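PDB 6RTE: cytochrome c from Pseudomonas aeruginosa, which acts as the dihydro-heme d1 dehydrogenase NirN, oxidising dihydro-heme d1 to heme d1 with an eight-bladed beta-propeller and a heme c domain. Local coordinates for residues Leu163-Phe168 with Arg459-Leu463; Arg223-Asp229 with Val270-Thr275; Lys423-Ile427 with Lys447-Val452. One frame throughout, in Å; residues are numbered along the deposited sequence.

Contact 1 (Leu163-Phe168 with Arg459-Leu463); sequences LDGDRF and RYALL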
loop_
_atom_site.group_PDB
_atom_site.type_symbol
_atom_site.label_atom_id
_atom_site.label_comp_id
_atom_site.label_asym_id
_atom_site.label_seq_id
_atom_site.Cartn_x
_atom_site.Cartn_y
_atom_site.Cartn_z
ATOM N N LEU A 163 16.598 -3.295 -7.437
ATOM C CA LEU A 163 16.971 -4.346 -8.376
ATOM C C LEU A 163 17.207 -3.772 -9.766
ATOM O O LEU A 163 16.376 -3.022 -10.282
ATOM C CB LEU A 163 15.876 -5.414 -8.436
ATOM C CG LEU A 163 16.272 -6.800 -8.927
ATOM C CD1 LEU A 163 16.979 -7.564 -7.812
ATOM C CD2 LEU A 163 15.039 -7.544 -9.415
ATOM N N ASP A 164 18.349 -4.131 -10.357
ATOM C CA ASP A 164 18.587 -3.963 -11.785
ATOM C C ASP A 164 17.601 -4.823 -12.566
ATOM O O ASP A 164 17.617 -6.052 -12.457
ATOM C CB ASP A 164 20.038 -4.365 -12.083
ATOM C CG ASP A 164 20.450 -4.160 -13.542
ATOM O OD1 ASP A 164 19.602 -4.251 -14.452
ATOM O OD2 ASP A 164 21.654 -3.933 -13.773
ATOM N N GLY A 165 16.729 -4.178 -13.341
ATOM C CA GLY A 165 15.650 -4.878 -14.019
ATOM C C GLY A 165 16.032 -5.615 -15.286
ATOM O O GLY A 165 15.188 -6.315 -15.854
ATOM N N ASP A 166 17.271 -5.470 -15.743
ATOM C CA ASP A 166 17.780 -6.226 -16.877
ATOM C C ASP A 166 18.683 -7.373 -16.455
ATOM O O ASP A 166 18.671 -8.434 -17.094
ATOM C CB ASP A 166 18.538 -5.292 -17.826
ATOM C CG ASP A 166 17.625 -4.269 -18.477
ATOM O OD1 ASP A 166 16.696 -4.685 -19.202
ATOM O OD2 ASP A 166 17.818 -3.058 -18.248
ATOM N N ARG A 167 19.469 -7.189 -15.395
ATOM C CA ARG A 167 20.271 -8.273 -14.839
ATOM C C ARG A 167 19.545 -9.023 -13.727
ATOM O O ARG A 167 19.940 -10.145 -13.396
ATOM C CB ARG A 167 21.602 -7.735 -14.291
ATOM C CG ARG A 167 22.547 -7.172 -15.351
ATOM C CD ARG A 167 23.985 -7.036 -14.835
ATOM N NE ARG A 167 24.404 -5.639 -14.689
ATOM C CZ ARG A 167 25.666 -5.208 -14.784
ATOM N NH1 ARG A 167 26.660 -6.059 -15.036
ATOM N NH2 ARG A 167 25.934 -3.914 -14.636
ATOM N N PHE A 168 18.495 -8.434 -13.150
ATOM C CA PHE A 168 17.777 -9.037 -12.027
ATOM C C PHE A 168 18.744 -9.339 -10.884
ATOM O O PHE A 168 18.736 -10.419 -10.289
ATOM C CB PHE A 168 17.021 -10.290 -12.476
ATOM C CG PHE A 168 16.054 -10.030 -13.595
ATOM C CD1 PHE A 168 14.918 -9.265 -13.375
ATOM C CD2 PHE A 168 16.290 -10.527 -14.866
ATOM C CE1 PHE A 168 14.029 -9.009 -14.399
ATOM C CE2 PHE A 168 15.402 -10.274 -15.899
ATOM C CZ PHE A 168 14.266 -9.517 -15.659
ATOM N N ARG A 459 8.814 -7.740 -21.101
ATOM C CA ARG A 459 9.387 -9.026 -21.483
ATOM C C ARG A 459 9.444 -10.020 -20.326
ATOM O O ARG A 459 9.462 -11.233 -20.572
ATOM C CB ARG A 459 10.798 -8.838 -22.046
ATOM C CG ARG A 459 10.844 -8.424 -23.510
ATOM C CD ARG A 459 12.284 -8.433 -24.022
ATOM N NE ARG A 459 13.143 -7.554 -23.226
ATOM C CZ ARG A 459 14.441 -7.759 -23.002
ATOM N NH1 ARG A 459 15.122 -6.895 -22.258
ATOM N NH2 ARG A 459 15.057 -8.826 -23.506
ATOM N N TYR A 460 9.477 -9.545 -19.080
ATOM C CA TYR A 460 9.570 -10.427 -17.924
ATOM C C TYR A 460 8.567 -10.009 -16.863
ATOM O O TYR A 460 8.238 -8.831 -16.724
ATOM C CB TYR A 460 10.979 -10.423 -17.320
ATOM C CG TYR A 460 12.048 -10.894 -18.273
ATOM C CD1 TYR A 460 12.297 -12.247 -18.450
ATOM C CD2 TYR A 460 12.808 -9.985 -18.997
ATOM C CE1 TYR A 460 13.276 -12.683 -19.325
ATOM C CE2 TYR A 460 13.787 -10.410 -19.871
ATOM C CZ TYR A 460 14.016 -11.759 -20.030
ATOM O OH TYR A 460 14.990 -12.191 -20.898
ATOM N N ALA A 461 8.090 -11.000 -16.108
ATOM C CA ALA A 461 7.157 -10.791 -15.012
ATOM C C ALA A 461 7.788 -11.297 -13.723
ATOM O O ALA A 461 8.421 -12.355 -13.706
ATOM C CB ALA A 461 5.827 -11.512 -15.272
ATOM N N LEU A 462 7.619 -10.535 -12.646
ATOM C CA LEU A 462 8.249 -10.835 -11.361
ATOM C C LEU A 462 7.162 -11.158 -10.339
ATOM O O LEU A 462 6.361 -10.286 -9.977
ATOM C CB LEU A 462 9.117 -9.669 -10.896
ATOM C CG LEU A 462 10.464 -9.546 -11.615
ATOM C CD1 LEU A 462 10.301 -9.143 -13.077
ATOM C CD2 LEU A 462 11.355 -8.563 -10.877
ATOM N N LEU A 463 7.149 -12.407 -9.879
ATOM C CA LEU A 463 6.158 -12.922 -8.943
ATOM C C LEU A 463 6.767 -13.079 -7.554
ATOM O O LEU A 463 7.947 -13.407 -7.409
ATOM C CB LEU A 463 5.622 -14.281 -9.418
ATOM C CG LEU A 463 4.566 -14.297 -10.527
ATOM C CD1 LEU A 463 5.015 -13.564 -11.788
ATOM C CD2 LEU A 463 4.195 -15.747 -10.856
HETATM O O HOH W 1 13.539 -5.902 -19.772
#

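Contact 2 (Arg223-Asp229 with Val270-Thr275); sequences RNLAVSD and VSAVYT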
loop_
_atom_site.group_PDB
_atom_site.type_symbol
_atom_site.label_atom_id
_atom_site.label_comp_id
_atom_site.label_asym_id
_atom_site.label_seq_id
_atom_site.Cartn_x
_atom_site.Cartn_y
_atom_site.Cartn_z
ATOM N N ARG A 223 -2.154 5.087 6.552
ATOM C CA ARG A 223 -2.728 4.201 5.544
ATOM C C ARG A 223 -1.891 4.165 4.267
ATOM O O ARG A 223 -1.416 3.101 3.864
ATOM C CB ARG A 223 -4.171 4.623 5.235
ATOM C CG ARG A 223 -5.147 4.343 6.374
ATOM C CD ARG A 223 -5.553 2.868 6.436
ATOM N NE ARG A 223 -6.586 2.578 5.444
ATOM C CZ ARG A 223 -7.294 1.455 5.397
ATOM N NH1 ARG A 223 -7.080 0.486 6.277
ATOM N NH2 ARG A 223 -8.218 1.305 4.462
ATOM N N ASN A 224 -1.705 5.299 3.609
ATOM C CA ASN A 224 -0.858 5.335 2.424
ATOM C C ASN A 224 -0.507 6.786 2.130
ATOM O O ASN A 224 -0.875 7.708 2.871
ATOM C CB ASN A 224 -1.528 4.638 1.221
ATOM C CG ASN A 224 -2.587 5.497 0.546
ATOM O OD1 ASN A 224 -3.344 6.211 1.193
ATOM N ND2 ASN A 224 -2.630 5.434 -0.782
ATOM N N LEU A 225 0.247 6.988 1.054
ATOM C CA LEU A 225 0.564 8.340 0.619
ATOM C C LEU A 225 0.486 8.409 -0.891
ATOM O O LEU A 225 0.403 7.392 -1.584
ATOM C CB LEU A 225 1.942 8.799 1.128
ATOM C CG LEU A 225 3.193 8.008 0.750
ATOM C CD1 LEU A 225 3.573 8.179 -0.714
ATOM C CD2 LEU A 225 4.330 8.467 1.660
ATOM N N ALA A 226 0.505 9.639 -1.394
ATOM C CA ALA A 226 0.410 9.911 -2.818
ATOM C C ALA A 226 1.315 11.100 -3.106
ATOM O O ALA A 226 1.550 11.946 -2.239
ATOM C CB ALA A 226 -1.041 10.191 -3.248
ATOM N N VAL A 227 1.859 11.119 -4.316
ATOM C CA VAL A 227 2.753 12.182 -4.784
ATOM C C VAL A 227 2.054 12.911 -5.919
ATOM O O VAL A 227 1.491 12.276 -6.822
ATOM C CB VAL A 227 4.108 11.610 -5.230
ATOM C CG1 VAL A 227 5.083 12.735 -5.687
ATOM C CG2 VAL A 227 4.722 10.777 -4.096
ATOM N N SER A 228 2.075 14.240 -5.872
ATOM C CA SER A 228 1.417 15.022 -6.918
ATOM C C SER A 228 2.137 14.813 -8.234
ATOM O O SER A 228 3.337 14.506 -8.269
ATOM C CB SER A 228 1.367 16.508 -6.538
ATOM O OG SER A 228 2.660 17.081 -6.338
ATOM N N ASP A 229 1.392 14.949 -9.344
ATOM C CA ASP A 229 1.962 14.602 -10.647
ATOM C C ASP A 229 2.986 15.620 -11.122
ATOM O O ASP A 229 3.741 15.321 -12.063
ATOM C CB ASP A 229 0.855 14.434 -11.704
ATOM C CG ASP A 229 0.352 15.752 -12.262
ATOM O OD1 ASP A 229 -0.475 16.419 -11.604
ATOM O OD2 ASP A 229 0.780 16.123 -13.381
ATOM N N VAL A 270 -8.918 8.717 7.414
ATOM C CA VAL A 270 -8.686 8.709 5.972
ATOM C C VAL A 270 -8.434 7.270 5.563
ATOM O O VAL A 270 -7.537 6.618 6.098
ATOM C CB VAL A 270 -7.500 9.606 5.578
ATOM C CG1 VAL A 270 -7.212 9.442 4.091
ATOM C CG2 VAL A 270 -7.805 11.070 5.899
ATOM N N SER A 271 -9.216 6.772 4.600
ATOM C CA SER A 271 -9.011 5.410 4.141
ATOM C C SER A 271 -7.827 5.307 3.177
ATOM O O SER A 271 -6.992 4.404 3.308
ATOM C CB SER A 271 -10.276 4.884 3.479
ATOM O OG SER A 271 -10.049 3.543 3.085
ATOM N N ALA A 272 -7.743 6.216 2.206
ATOM C CA ALA A 272 -6.657 6.182 1.229
ATOM C C ALA A 272 -6.609 7.505 0.478
ATOM O O ALA A 272 -7.638 8.165 0.293
ATOM C CB ALA A 272 -6.840 5.020 0.239
ATOM N N VAL A 273 -5.393 7.875 0.031
ATOM C CA VAL A 273 -5.176 9.044 -0.808
ATOM C C VAL A 273 -4.682 8.564 -2.167
ATOM O O VAL A 273 -3.970 7.563 -2.266
ATOM C CB VAL A 273 -4.172 10.034 -0.172
ATOM C CG1 VAL A 273 -4.726 10.566 1.155
ATOM C CG2 VAL A 273 -2.798 9.384 0.061
ATOM N N TYR A 274 -5.087 9.277 -3.222
ATOM C CA TYR A 274 -4.730 8.936 -4.592
ATOM C C TYR A 274 -4.407 10.212 -5.362
ATOM O O TYR A 274 -4.889 11.296 -5.033
ATOM C CB TYR A 274 -5.861 8.201 -5.320
ATOM C CG TYR A 274 -6.509 7.065 -4.545
ATOM C CD1 TYR A 274 -7.584 7.305 -3.690
ATOM C CD2 TYR A 274 -6.057 5.766 -4.674
ATOM C CE1 TYR A 274 -8.188 6.270 -2.977
ATOM C CE2 TYR A 274 -6.650 4.719 -3.968
ATOM C CZ TYR A 274 -7.716 4.979 -3.127
ATOM O OH TYR A 274 -8.308 3.948 -2.427
ATOM N N THR A 275 -3.603 10.060 -6.411
ATOM C CA THR A 275 -3.316 11.138 -7.351
ATOM C C THR A 275 -4.112 10.919 -8.626
ATOM O O THR A 275 -4.219 9.791 -9.114
ATOM C CB THR A 275 -1.823 11.199 -7.666
ATOM O OG1 THR A 275 -1.098 11.380 -6.442
ATOM C CG2 THR A 275 -1.488 12.370 -8.669
#

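Contact 3 (Lys423-Ile427 with Lys447-Val452); sequences KHDEI and KVAGHV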
loop_
_atom_site.group_PDB
_atom_site.type_symbol
_atom_site.label_atom_id
_atom_site.label_comp_id
_atom_site.label_asym_id
_atom_site.label_seq_id
_atom_site.Cartn_x
_atom_site.Cartn_y
_atom_site.Cartn_z
ATOM N N LYS A 423 -6.555 -22.411 -1.160
ATOM C CA LYS A 423 -5.591 -22.752 -2.203
ATOM C C LYS A 423 -5.033 -21.443 -2.747
ATOM O O LYS A 423 -5.797 -20.587 -3.203
ATOM C CB LYS A 423 -6.276 -23.581 -3.293
ATOM C CG LYS A 423 -5.643 -23.551 -4.682
ATOM C CD LYS A 423 -4.436 -24.466 -4.794
ATOM C CE LYS A 423 -4.210 -24.880 -6.241
ATOM N NZ LYS A 423 -2.889 -25.529 -6.446
ATOM N N HIS A 424 -3.712 -21.281 -2.692
ATOM C CA HIS A 424 -3.141 -19.957 -2.919
ATOM C C HIS A 424 -1.685 -19.967 -3.370
ATOM O O HIS A 424 -0.898 -19.113 -2.947
ATOM C CB HIS A 424 -3.263 -19.136 -1.628
ATOM C CG HIS A 424 -2.702 -19.832 -0.423
ATOM N ND1 HIS A 424 -1.349 -19.986 -0.214
ATOM C CD2 HIS A 424 -3.314 -20.435 0.623
ATOM C CE1 HIS A 424 -1.151 -20.641 0.916
ATOM N NE2 HIS A 424 -2.326 -20.924 1.444
ATOM N N ASP A 425 -1.318 -20.904 -4.247
ATOM C CA ASP A 425 0.048 -20.994 -4.752
ATOM C C ASP A 425 0.119 -20.824 -6.266
ATOM O O ASP A 425 1.147 -21.135 -6.872
ATOM C CB ASP A 425 0.685 -22.325 -4.338
ATOM C CG ASP A 425 -0.196 -23.532 -4.663
ATOM O OD1 ASP A 425 -1.108 -23.420 -5.510
ATOM O OD2 ASP A 425 0.027 -24.601 -4.057
ATOM N N GLU A 426 -0.941 -20.307 -6.882
ATOM C CA GLU A 426 -1.057 -20.259 -8.332
ATOM C C GLU A 426 -1.374 -18.842 -8.775
ATOM O O GLU A 426 -2.245 -18.184 -8.194
ATOM C CB GLU A 426 -2.148 -21.222 -8.812
ATOM C CG GLU A 426 -1.805 -21.979 -10.078
ATOM C CD GLU A 426 -2.599 -23.267 -10.210
ATOM O OE1 GLU A 426 -2.188 -24.286 -9.611
ATOM O OE2 GLU A 426 -3.642 -23.257 -10.899
ATOM N N ILE A 427 -0.656 -18.380 -9.797
ATOM C CA ILE A 427 -0.938 -17.123 -10.480
ATOM C C ILE A 427 -1.678 -17.457 -11.768
ATOM O O ILE A 427 -1.229 -18.306 -12.547
ATOM C CB ILE A 427 0.356 -16.348 -10.774
ATOM C CG1 ILE A 427 1.086 -16.007 -9.470
ATOM C CG2 ILE A 427 0.060 -15.083 -11.579
ATOM C CD1 ILE A 427 0.276 -15.174 -8.489
ATOM N N LYS A 447 3.029 -22.763 -1.186
ATOM C CA LYS A 447 3.286 -21.492 -0.534
ATOM C C LYS A 447 2.469 -20.388 -1.191
ATOM O O LYS A 447 2.042 -20.494 -2.343
ATOM C CB LYS A 447 4.775 -21.146 -0.590
ATOM C CG LYS A 447 5.644 -22.260 -0.052
ATOM C CD LYS A 447 7.020 -21.769 0.306
ATOM C CE LYS A 447 7.845 -22.901 0.864
ATOM N NZ LYS A 447 9.123 -22.401 1.407
ATOM N N VAL A 448 2.254 -19.318 -0.433
ATOM C CA VAL A 448 1.408 -18.234 -0.912
ATOM C C VAL A 448 2.138 -17.513 -2.041
ATOM O O VAL A 448 3.258 -17.021 -1.868
ATOM C CB VAL A 448 1.032 -17.284 0.234
ATOM C CG1 VAL A 448 2.251 -16.915 1.037
ATOM C CG2 VAL A 448 0.346 -16.031 -0.302
ATOM N N ALA A 449 1.510 -17.476 -3.211
ATOM C CA ALA A 449 2.021 -16.764 -4.373
ATOM C C ALA A 449 1.098 -15.593 -4.667
ATOM O O ALA A 449 -0.126 -15.747 -4.676
ATOM C CB ALA A 449 2.109 -17.692 -5.586
ATOM N N GLY A 450 1.677 -14.421 -4.902
ATOM C CA GLY A 450 0.857 -13.263 -5.184
ATOM C C GLY A 450 1.639 -12.038 -5.590
ATOM O O GLY A 450 2.778 -11.853 -5.167
ATOM N N HIS A 451 1.009 -11.202 -6.415
ATOM C CA HIS A 451 1.520 -9.919 -6.884
ATOM C C HIS A 451 2.503 -10.072 -8.036
ATOM O O HIS A 451 3.497 -10.802 -7.933
ATOM C CB HIS A 451 2.199 -9.117 -5.780
ATOM C CG HIS A 451 2.539 -7.722 -6.204
ATOM N ND1 HIS A 451 3.692 -7.413 -6.892
ATOM C CD2 HIS A 451 1.857 -6.557 -6.075
ATOM C CE1 HIS A 451 3.717 -6.114 -7.150
ATOM N NE2 HIS A 451 2.617 -5.576 -6.664
ATOM N N VAL A 452 2.243 -9.348 -9.119
ATOM C CA VAL A 452 3.010 -9.443 -10.353
ATOM C C VAL A 452 3.384 -8.034 -10.794
ATOM O O VAL A 452 2.536 -7.132 -10.789
ATOM C CB VAL A 452 2.209 -10.167 -11.452
ATOM C CG1 VAL A 452 2.961 -10.146 -12.787
ATOM C CG2 VAL A 452 1.891 -11.599 -11.020
HETATM O O HOH W 2 -2.323 -17.356 -5.550
#

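Contact 1 (Leu163-Phe168 with Arg459-Leu463)
Asp166 OD1 takes weak hydrogen bonds from a water and from Asn148 ND2, and the water links it to Arg459 NH1. The guanidinium turns its edge to the carboxylate, yet NH1 stops 4.1 Å short of OD1, beyond a salt bridge. The water sits between, giving its weak, 3.4 Å hydrogen bond to Asp166 OD1 and accepting another weak one from Arg459 NH1. The stronger partner of Arg459 is Asp457, which takes a salt bridge from NE, while Tyr460 CE2 lies over one face of the guanidinium, at its centre.

The turn that presents Asp166 is tied from within. Asp164 OD1 accepts from the backbone N of Asp166 at 2.9 Å, nearly in line with its own C-O bond, and from that of Arg167 at 3.1 Å, above the carboxylate plane: an Asx turn and Asx motif sharing one oxygen.

Apart from this polar edge the contact is apolar. With CG anti to its carbonyl carbon (chi1 -57°), Phe168 drives its edge into one face of Tyr460, a T-shaped pair with ring centroids 5.2 Å apart and planes at 79°; CZ comes closest, 3.7 Å from Tyr460 CD2. Leu462 CD1 meets Phe168 CE1 at 4.0 Å, obliquely to the ring. Leu163 and Leu462 reach tip to tip through their CD2 methyls, with Phe150 against both. The end of strand 159-164 and the turn after it meet strand 460-465 of the adjacent blade, as where blades stand side by side in a beta-propeller.

Contact 2 (Arg223-Asp229 with Val270-Thr275)
Two successive bends in Arg223, chi2 -78° and chi3 -80°, lower its guanidinium beside Ser271; in Asn224, chi1 of 78° sets CG between the backbone N and the carbonyl carbon, which turns the amide to Val273. The arginine takes Ser271 side-on with two nitrogens. Its NE gives a nearly straight bond of 2.8 Å to Ser271 O, lying in the guanidinium plane and on a carbonyl lone pair. NH2 reaches Ser271 OG at 3.2 Å in a more bent bond, tilted out of that plane; OG also bonds Asp315. The bend brings Arg223 CG within 3.3 Å of Val270 O, a buried carbonyl with no hydrogen-bond partner.

Asn224 behaves like a piece of peptide backbone inserted between the strands. OD1 accepts from Val273 N at 2.9 Å and ND2 donates to Val273 O at 2.9 Å, each bond falling on a lone pair of its acceptor. Strands 223-227 and 270-275 are the first strands of successive propeller blades; the axes of these short segments run nearly parallel and approach to 5.7 Å. No backbone hydrogen bond links the two segments, and the Asn224 amide spans the gap. Each strand has a classic beta bulge beside these bonds: Arg223 and Asn224 both face Gly237, Ser271 and Ala272 both face Ala285.

Farther along, Val273 CG2 lies against Asn224 OD1 and, at 3.8 Å, Ala226 CB. Thr275 OG1 donates to Val227 O at 2.8 Å, coming from well above the carbonyl plane, while its CG2 lies near the backbone N of Asp229. That aspartate's OD1 accepts from Tyr297 OH and bonds His280 ND1, on the blade of strand 270-276.

Contact 3 (Lys423-Ile427 with Lys447-Val452)
His424 lays the edge of its imidazole along the backbone at Val448, with ND1 3.3 Å from Val448 CA. The ring gets there because chi1 of 53° puts CG between the backbone N and the carbonyl carbon. ND1 is buried by the contact and has no hydrogen-bond partner in the model; Val448 CA is its nearest neighbour across the contact. The carbonyl of the same residue does the polar work: His424 O accepts from Ala449 N at 2.9 Å, within the carbonyl plane and with an N-H...O angle of 163°, and also draws a CA-H...O contact from Val448 CA.

Next along the loop, Asp425 presses its CB to 3.0 Å from Lys447 O, a tight fit, and its CA makes a bent CA-H...O contact with the same oxygen. Its carboxylate turns to other partners: OD1 takes Lys423 NZ at 2.9 Å on the syn lone pair, while OD2 pairs with Arg442 and accepts from Gly446 N, tying the loop to the residue just before 447-452. The lysine also makes a weak salt bridge to Glu426 OE1, whose other oxygen pairs with Arg440; this charge network probably stiffens the loop.

Glu426 reaches the strand through its backbone. A water donates to Glu426 O at 2.8 Å and to Ala449 O at 2.9 Å, bridging two carbonyls that could not bond each other. Ile427 ends the walk with hydrocarbon: CD1 lies beside Ala449 O and Gly450 CA, and CG2 meets Val452 CG2 at 4.0 Å as the two side chains lie antiparallel alongside each other. The loop between strands 413-417 and 427-431 thus docks on the first strand of the following sheet, a blade-to-blade junction of the beta-propeller.

In the fold
All three contacts join neighbouring sheets of one propeller, and all are partly buried. The centre of contact 2 lies about 10 Å from that of the chain, against about 21 and 18 Å for contacts 1 and 3. Contact 1 alone has exposed residues, Asp166 and Arg459, in a loose, water-bridged charge pair beside aromatic and aliphatic packing. Contact 2 pairs two first strands through directed side-chain hydrogen bonds; contact 3 relies on a backbone bond, a water and salt bridges within its loop. Contacts 1 and 3 share the sheet holding 449-454 and 460-465, whose Leu463 CD2 packs 3.4 Å from Ile427 CG1 of the sheet before it; contact 2 touches neither.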